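Local coordinates for protein naphthalene dioxygenase large subunit (Rhodococcus sp., PDB 2B1X) that forms the large subunit of a Rieske-type non-haem iron oxygenase, carrying an Fe2/S2 cluster in a Rieske domain and a mononuclear iron ion in its catalytic domain, at residues W113-S116 with S120-G123; N86-R91 with F106-H111. All blocks are in the same frame, centred on the assembly; numbering follows the deposited sequence.

Contact 1: residues W113-S116 with S120-G123; sequences WTYS and SLVG. With FES (Fe2/s2 (inorganic) cluster), chain H.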
ATOM      1  N   TRP A 113     -12.076  25.277  20.177  1.00 10.78           N
ATOM      2  CA  TRP A 113     -13.210  26.024  19.656  1.00 10.50           C
ATOM      3  C   TRP A 113     -14.397  25.072  19.736  1.00 10.83           C
ATOM      4  O   TRP A 113     -14.262  23.886  19.439  1.00 10.65           O
ATOM      5  CB  TRP A 113     -12.968  26.418  18.201  1.00 10.51           C
ATOM      6  CG  TRP A 113     -12.002  27.622  18.022  1.00 10.93           C
ATOM      7  CD1 TRP A 113     -11.053  28.049  18.890  1.00 11.08           C
ATOM      8  CD2 TRP A 113     -11.945  28.509  16.899  1.00 10.67           C
ATOM      9  NE1 TRP A 113     -10.395  29.142  18.378  1.00 11.38           N
ATOM     10  CE2 TRP A 113     -10.946  29.459  17.165  1.00 10.99           C
ATOM     11  CE3 TRP A 113     -12.678  28.624  15.704  1.00 11.30           C
ATOM     12  CZ2 TRP A 113     -10.621  30.473  16.269  1.00 10.97           C
ATOM     13  CZ3 TRP A 113     -12.355  29.633  14.815  1.00 10.75           C
ATOM     14  CH2 TRP A 113     -11.345  30.547  15.102  1.00 10.86           C
ATOM     15  N   THR A 114     -15.533  25.598  20.169  1.00 11.03           N
ATOM     16  CA  THR A 114     -16.694  24.767  20.482  1.00 11.29           C
ATOM     17  C   THR A 114     -17.871  25.225  19.652  1.00 11.14           C
ATOM     18  O   THR A 114     -18.214  26.421  19.663  1.00 10.27           O
ATOM     19  CB  THR A 114     -17.007  24.922  21.991  1.00 12.00           C
ATOM     20  OG1 THR A 114     -15.850  24.500  22.739  1.00 14.38           O
ATOM     21  CG2 THR A 114     -18.124  23.960  22.440  1.00 11.71           C
ATOM     22  N   TYR A 115     -18.507  24.262  18.985  1.00 11.09           N
ATOM     23  CA  TYR A 115     -19.616  24.520  18.088  1.00 11.21           C
ATOM     24  C   TYR A 115     -20.889  23.851  18.591  1.00 11.93           C
ATOM     25  O   TYR A 115     -20.863  22.692  19.013  1.00 12.54           O
ATOM     26  CB  TYR A 115     -19.298  24.039  16.663  1.00 11.07           C
ATOM     27  CG  TYR A 115     -17.987  24.596  16.051  1.00 11.76           C
ATOM     28  CD1 TYR A 115     -16.764  23.987  16.310  1.00 10.93           C
ATOM     29  CD2 TYR A 115     -18.002  25.691  15.180  1.00  8.92           C
ATOM     30  CE1 TYR A 115     -15.578  24.484  15.731  1.00 12.51           C
ATOM     31  CE2 TYR A 115     -16.859  26.168  14.584  1.00 10.82           C
ATOM     32  CZ  TYR A 115     -15.642  25.572  14.868  1.00 10.93           C
ATOM     33  OH  TYR A 115     -14.494  26.053  14.284  1.00 14.28           O
ATOM     34  N   SER A 116     -22.003  24.584  18.570  1.00 11.60           N
ATOM     35  CA  SER A 116     -23.323  23.932  18.667  1.00 11.94           C
ATOM     36  C   SER A 116     -23.519  22.953  17.528  1.00 12.34           C
ATOM     37  O   SER A 116     -22.942  23.132  16.451  1.00 11.51           O
ATOM     38  CB  SER A 116     -24.419  24.994  18.624  1.00 11.74           C
ATOM     39  OG  SER A 116     -25.688  24.417  18.784  1.00 13.16           O
ATOM     40  N   SER A 120     -23.159  26.793  14.905  1.00 14.04           N
ATOM     41  CA  SER A 120     -22.661  28.069  15.434  1.00 14.44           C
ATOM     42  C   SER A 120     -21.448  27.872  16.334  1.00 13.25           C
ATOM     43  O   SER A 120     -21.462  27.005  17.225  1.00 11.91           O
ATOM     44  CB  SER A 120     -23.746  28.804  16.233  1.00 14.65           C
ATOM     45  OG  SER A 120     -24.822  29.179  15.389  1.00 18.86           O
ATOM     46  N   LEU A 121     -20.403  28.668  16.072  1.00 12.47           N
ATOM     47  CA  LEU A 121     -19.285  28.791  16.959  1.00 12.47           C
ATOM     48  C   LEU A 121     -19.769  29.512  18.226  1.00 13.22           C
ATOM     49  O   LEU A 121     -20.180  30.679  18.170  1.00 13.04           O
ATOM     50  CB  LEU A 121     -18.151  29.603  16.296  1.00 12.19           C
ATOM     51  CG  LEU A 121     -16.862  29.794  17.127  1.00 11.84           C
ATOM     52  CD1 LEU A 121     -16.274  28.420  17.604  1.00 12.69           C
ATOM     53  CD2 LEU A 121     -15.829  30.569  16.316  1.00  8.34           C
ATOM     54  N   VAL A 122     -19.751  28.824  19.361  1.00 13.44           N
ATOM     55  CA  VAL A 122     -20.372  29.392  20.577  1.00 14.15           C
ATOM     56  C   VAL A 122     -19.340  29.586  21.664  1.00 14.33           C
ATOM     57  O   VAL A 122     -19.593  30.292  22.648  1.00 14.52           O
ATOM     58  CB  VAL A 122     -21.541  28.503  21.149  1.00 14.40           C
ATOM     59  CG1 VAL A 122     -22.733  28.442  20.193  1.00 14.12           C
ATOM     60  CG2 VAL A 122     -21.044  27.085  21.476  1.00 14.22           C
ATOM     61  N   GLY A 123     -18.175  28.954  21.502  1.00 14.78           N
ATOM     62  CA  GLY A 123     -17.106  29.090  22.482  1.00 14.95           C
ATOM     63  C   GLY A 123     -15.689  29.089  21.939  1.00 14.87           C
ATOM     64  O   GLY A 123     -15.297  28.204  21.178  1.00 15.69           O
TER
HETATM   65 FE1  FES H 501      -7.712  25.241  16.361  1.00 20.90          FE
HETATM   66 FE2  FES H 501      -9.908  23.646  15.880  1.00 20.79          FE
HETATM   67  S1  FES H 501      -9.542  24.962  17.632  1.00 22.34           S
HETATM   68  S2  FES H 501      -7.998  23.768  14.717  1.00 20.74           S
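The first torsions of L121 and Y115 bring a leucine methyl over the tyrosine ring. In L121, CG stands anti to the backbone N (chi1 -179°), which sends the branched end toward 113-116. In Y115, CG lies anti to the carbonyl carbon and beside the backbone N (chi1 -54°). The tyrosine then presents a ring face to the leucine. L121 CD1 sits over that face of Y115, off centre toward the rim, 4.0 Å from the ring centroid: a CH-pi contact. The other methyl goes to the tryptophan, with L121 CD2 3.8 Å from W113 CE3. One leucine thus serves two aromatic residues.

The backbones form an antiparallel hairpin with a classic beta bulge, V122 and G123 both facing T114. T114 O takes two bonds, from V122 N at 2.9 Å and from G123 N at 3.1 Å. The V122 bond is the straighter, at 168°. T114 N donates a hydrogen bond to G123 O (2.8 Å). S116 N bonds S120 O at 2.8 Å near the turn. V122 CG2 also packs against T114 O, at 3.4 Å.

The tryptophan lies beside the Fe2/S2 cluster: W113 N is 3.6 Å from FES S1, and the ring meets that sulfur obliquely. It also stacks with H90.

Strand 114-116 is the middle of a three-stranded antiparallel sheet in the Rieske domain. Strand 121-123 flanks it on one side, and strand 105-107 flanks it on the other.

Contact 2: residues N86-R91 with F106-H111; sequences NACRHR and FRCPYH. With FES (Fe2/s2 (inorganic) cluster), chain H.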
ATOM      1  N   ASN A  86     -16.893  18.823   8.167  1.00 12.00           N
ATOM      2  CA  ASN A  86     -16.253  18.343   9.384  1.00 11.76           C
ATOM      3  C   ASN A  86     -14.811  18.836   9.537  1.00 12.38           C
ATOM      4  O   ASN A  86     -13.856  18.041   9.638  1.00 12.34           O
ATOM      5  CB  ASN A  86     -16.322  16.825   9.443  1.00 12.28           C
ATOM      6  CG  ASN A  86     -15.890  16.275  10.790  1.00 12.92           C
ATOM      7  OD1 ASN A  86     -15.838  17.000  11.777  1.00 13.76           O
ATOM      8  ND2 ASN A  86     -15.540  14.985  10.822  1.00 12.73           N
ATOM      9  N   ALA A  87     -14.671  20.154   9.580  1.00 12.45           N
ATOM     10  CA  ALA A  87     -13.379  20.823   9.504  1.00 12.37           C
ATOM     11  C   ALA A  87     -13.514  22.086  10.300  1.00 13.07           C
ATOM     12  O   ALA A  87     -14.251  22.987   9.903  1.00 13.79           O
ATOM     13  CB  ALA A  87     -13.001  21.135   8.037  1.00 11.54           C
ATOM     14  N   CYS A  88     -12.810  22.152  11.429  1.00 12.49           N
ATOM     15  CA  CYS A  88     -12.761  23.334  12.272  1.00 12.36           C
ATOM     16  C   CYS A  88     -12.311  24.541  11.450  1.00 12.14           C
ATOM     17  O   CYS A  88     -11.451  24.418  10.570  1.00 12.64           O
ATOM     18  CB  CYS A  88     -11.788  23.093  13.438  1.00 12.27           C
ATOM     19  SG  CYS A  88     -11.703  24.466  14.625  1.00 12.89           S
ATOM     20  N   ARG A  89     -12.904  25.699  11.722  1.00 11.33           N
ATOM     21  CA  ARG A  89     -12.668  26.906  10.946  1.00 10.55           C
ATOM     22  C   ARG A  89     -11.321  27.539  11.284  1.00 10.72           C
ATOM     23  O   ARG A  89     -10.872  28.429  10.588  1.00 10.72           O
ATOM     24  CB  ARG A  89     -13.797  27.926  11.217  1.00 10.79           C
ATOM     25  CG  ARG A  89     -15.199  27.458  10.723  1.00 11.52           C
ATOM     26  CD  ARG A  89     -15.276  27.153   9.225  1.00 13.66           C
ATOM     27  NE  ARG A  89     -14.802  28.276   8.410  1.00 14.00           N
ATOM     28  CZ  ARG A  89     -15.546  29.325   8.035  1.00 16.36           C
ATOM     29  NH1 ARG A  89     -16.823  29.442   8.418  1.00 14.15           N
ATOM     30  NH2 ARG A  89     -15.006  30.287   7.280  1.00 16.40           N
ATOM     31  N   HIS A  90     -10.701  27.069  12.360  1.00 10.32           N
ATOM     32  CA  HIS A  90      -9.456  27.626  12.860  1.00 10.97           C
ATOM     33  C   HIS A  90      -8.298  27.030  12.056  1.00 11.63           C
ATOM     34  O   HIS A  90      -7.752  27.729  11.186  1.00 11.27           O
ATOM     35  CB  HIS A  90      -9.340  27.394  14.371  1.00 10.16           C
ATOM     36  CG  HIS A  90      -8.081  27.944  14.979  1.00 11.82           C
ATOM     37  ND1 HIS A  90      -7.244  27.182  15.765  1.00  9.47           N
ATOM     38  CD2 HIS A  90      -7.510  29.171  14.904  1.00 10.24           C
ATOM     39  CE1 HIS A  90      -6.221  27.922  16.158  1.00 12.20           C
ATOM     40  NE2 HIS A  90      -6.354  29.129  15.641  1.00  9.45           N
ATOM     41  N   ARG A  91      -7.978  25.751  12.298  1.00 11.87           N
ATOM     42  CA  ARG A  91      -6.915  25.066  11.545  1.00 11.81           C
ATOM     43  C   ARG A  91      -7.391  23.791  10.839  1.00 12.15           C
ATOM     44  O   ARG A  91      -6.566  22.944  10.488  1.00 12.82           O
ATOM     45  CB  ARG A  91      -5.694  24.767  12.454  1.00 12.39           C
ATOM     46  CG  ARG A  91      -4.320  24.714  11.726  1.00 11.78           C
ATOM     47  CD  ARG A  91      -3.839  26.091  11.274  1.00 10.61           C
ATOM     48  NE  ARG A  91      -3.279  26.779  12.428  1.00 11.13           N
ATOM     49  CZ  ARG A  91      -3.770  27.885  12.974  1.00 13.04           C
ATOM     50  NH1 ARG A  91      -4.807  28.497  12.410  1.00 10.50           N
ATOM     51  NH2 ARG A  91      -3.176  28.406  14.066  1.00 11.74           N
ATOM     52  N   PHE A 106     -19.858  20.112  19.366  1.00 13.80           N
ATOM     53  CA  PHE A 106     -18.657  19.552  18.760  1.00 14.64           C
ATOM     54  C   PHE A 106     -17.514  20.442  19.213  1.00 14.86           C
ATOM     55  O   PHE A 106     -17.489  21.629  18.922  1.00 15.43           O
ATOM     56  CB  PHE A 106     -18.729  19.508  17.226  1.00 14.06           C
ATOM     57  CG  PHE A 106     -19.847  18.664  16.707  1.00 15.72           C
ATOM     58  CD1 PHE A 106     -20.960  19.255  16.126  1.00 14.53           C
ATOM     59  CD2 PHE A 106     -19.782  17.271  16.788  1.00 14.03           C
ATOM     60  CE1 PHE A 106     -22.006  18.479  15.658  1.00 16.09           C
ATOM     61  CE2 PHE A 106     -20.827  16.488  16.308  1.00 16.76           C
ATOM     62  CZ  PHE A 106     -21.954  17.098  15.750  1.00 16.05           C
ATOM     63  N   ARG A 107     -16.605  19.860  19.969  1.00 14.84           N
ATOM     64  CA  ARG A 107     -15.462  20.570  20.506  1.00 16.01           C
ATOM     65  C   ARG A 107     -14.207  20.096  19.805  1.00 14.75           C
ATOM     66  O   ARG A 107     -13.924  18.900  19.814  1.00 14.38           O
ATOM     67  CB  ARG A 107     -15.366  20.243  21.978  1.00 16.86           C
ATOM     68  CG  ARG A 107     -14.422  21.070  22.715  1.00 22.29           C
ATOM     69  CD  ARG A 107     -15.129  22.041  23.628  1.00 30.08           C
ATOM     70  NE  ARG A 107     -14.830  21.735  25.011  1.00 34.99           N
ATOM     71  CZ  ARG A 107     -13.989  22.423  25.767  1.00 36.78           C
ATOM     72  NH1 ARG A 107     -13.347  23.492  25.280  1.00 36.41           N
ATOM     73  NH2 ARG A 107     -13.791  22.035  27.019  1.00 38.09           N
ATOM     74  N   CYS A 108     -13.468  21.031  19.205  1.00 13.67           N
ATOM     75  CA  CYS A 108     -12.282  20.724  18.433  1.00 12.90           C
ATOM     76  C   CYS A 108     -11.143  20.367  19.362  1.00 12.73           C
ATOM     77  O   CYS A 108     -10.791  21.163  20.234  1.00 12.65           O
ATOM     78  CB  CYS A 108     -11.867  21.910  17.549  1.00 12.62           C
ATOM     79  SG  CYS A 108     -10.337  21.593  16.649  1.00 14.45           S
ATOM     80  N   PRO A 109     -10.530  19.187  19.192  1.00 12.48           N
ATOM     81  CA  PRO A 109      -9.457  18.778  20.107  1.00 12.40           C
ATOM     82  C   PRO A 109      -8.204  19.664  20.024  1.00 12.66           C
ATOM     83  O   PRO A 109      -7.453  19.743  21.012  1.00 13.84           O
ATOM     84  CB  PRO A 109      -9.136  17.350  19.654  1.00 12.05           C
ATOM     85  CG  PRO A 109     -10.326  16.915  18.907  1.00 12.96           C
ATOM     86  CD  PRO A 109     -10.812  18.155  18.180  1.00 12.42           C
ATOM     87  N   TYR A 110      -7.977  20.333  18.897  1.00 12.39           N
ATOM     88  CA  TYR A 110      -6.726  21.082  18.724  1.00 11.49           C
ATOM     89  C   TYR A 110      -6.634  22.303  19.674  1.00 11.70           C
ATOM     90  O   TYR A 110      -5.811  22.320  20.612  1.00 11.33           O
ATOM     91  CB  TYR A 110      -6.515  21.446  17.250  1.00 11.72           C
ATOM     92  CG  TYR A 110      -5.060  21.716  16.809  1.00 12.81           C
ATOM     93  CD1 TYR A 110      -4.762  21.926  15.461  1.00 11.27           C
ATOM     94  CD2 TYR A 110      -4.007  21.770  17.744  1.00 12.44           C
ATOM     95  CE1 TYR A 110      -3.469  22.158  15.019  1.00 13.14           C
ATOM     96  CE2 TYR A 110      -2.672  22.056  17.326  1.00 13.30           C
ATOM     97  CZ  TYR A 110      -2.421  22.239  15.949  1.00 13.86           C
ATOM     98  OH  TYR A 110      -1.145  22.487  15.486  1.00 14.27           O
ATOM     99  N   HIS A 111      -7.493  23.294  19.500  1.00 10.97           N
ATOM    100  CA  HIS A 111      -7.474  24.416  20.450  1.00 11.27           C
ATOM    101  C   HIS A 111      -8.754  24.607  21.258  1.00 10.96           C
ATOM    102  O   HIS A 111      -8.830  25.532  22.052  1.00 11.61           O
ATOM    103  CB  HIS A 111      -7.058  25.739  19.781  1.00 10.83           C
ATOM    104  CG  HIS A 111      -5.880  25.607  18.864  1.00 11.52           C
ATOM    105  ND1 HIS A 111      -5.988  25.105  17.585  1.00 11.70           N
ATOM    106  CD2 HIS A 111      -4.581  25.950  19.025  1.00 11.40           C
ATOM    107  CE1 HIS A 111      -4.802  25.110  17.004  1.00 11.07           C
ATOM    108  NE2 HIS A 111      -3.928  25.603  17.863  1.00 12.26           N
TER
HETATM  109 FE1  FES H 501      -7.712  25.241  16.361  1.00 20.90          FE
HETATM  110 FE2  FES H 501      -9.908  23.646  15.880  1.00 20.79          FE
HETATM  111  S1  FES H 501      -9.542  24.962  17.632  1.00 22.34           S
HETATM  112  S2  FES H 501      -7.998  23.768  14.717  1.00 20.74           S
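The H111 imidazole is covered on both faces. H90 CE1 lies 3.1 Å above one of them, offset toward the rim, and Y110 CD2 lies over the opposite one. FES S1 is at its edge, in plane. H90 turns its own edge to H111 in an edge-to-face pair with planes at 86°. The guanidinium atom R91 NH1 sits over a face of H90, toward the rim. H111 CE1 in turn lies over the centre of the Y110 ring.

H90 ND1 and H111 ND1 are 3.0 Å apart and share no hydrogen bond, because both bind iron FE1. The thiolates hold the other iron: C88 SG is 2.3 Å from FE2 and C108 SG is 2.2 Å from it. Both cysteines have SG anti to the backbone N (chi1 -177° and 177°), reaching the iron from opposing loops. H90 N donates to C88 SG at 3.6 Å. Y110 N makes a weak bond to C108 SG.

The outer nitrogens of the histidines reach the second subunit: H90 NE2 bonds E421 there, and H111 NE2 bonds D213. R91 forms salt bridges with E421 and D208 of that subunit, where N394 is another polar partner. Two cysteines on one iron and two histidines on the other define a Rieske centre. E421 and D213 would probably polarise the imidazole N-H groups and favour their staying protonated, with R91 partly offsetting this.

Contact 2 holds the Fe2/S2 cluster between two loops, and contact 1 is the hairpin that follows it in the chain. Their centres are about 9 Å apart. Strands 105-107 and 114-116 are neighbours in one sheet, so the loop carrying C108 and H111 leads directly into the hairpin. Two probable hydrogen bonds join the contacts: Y115 O to F106 N at 2.8 Å and W113 O to C108 N at 3.0 Å. Y115 OH packs 3.2 Å from C88 SG and bonds R89 N, tying the hairpin to the other cluster loop. Near the cluster, H111 packs on H216 of the second subunit, an iron ligand in that subunit's catalytic domain.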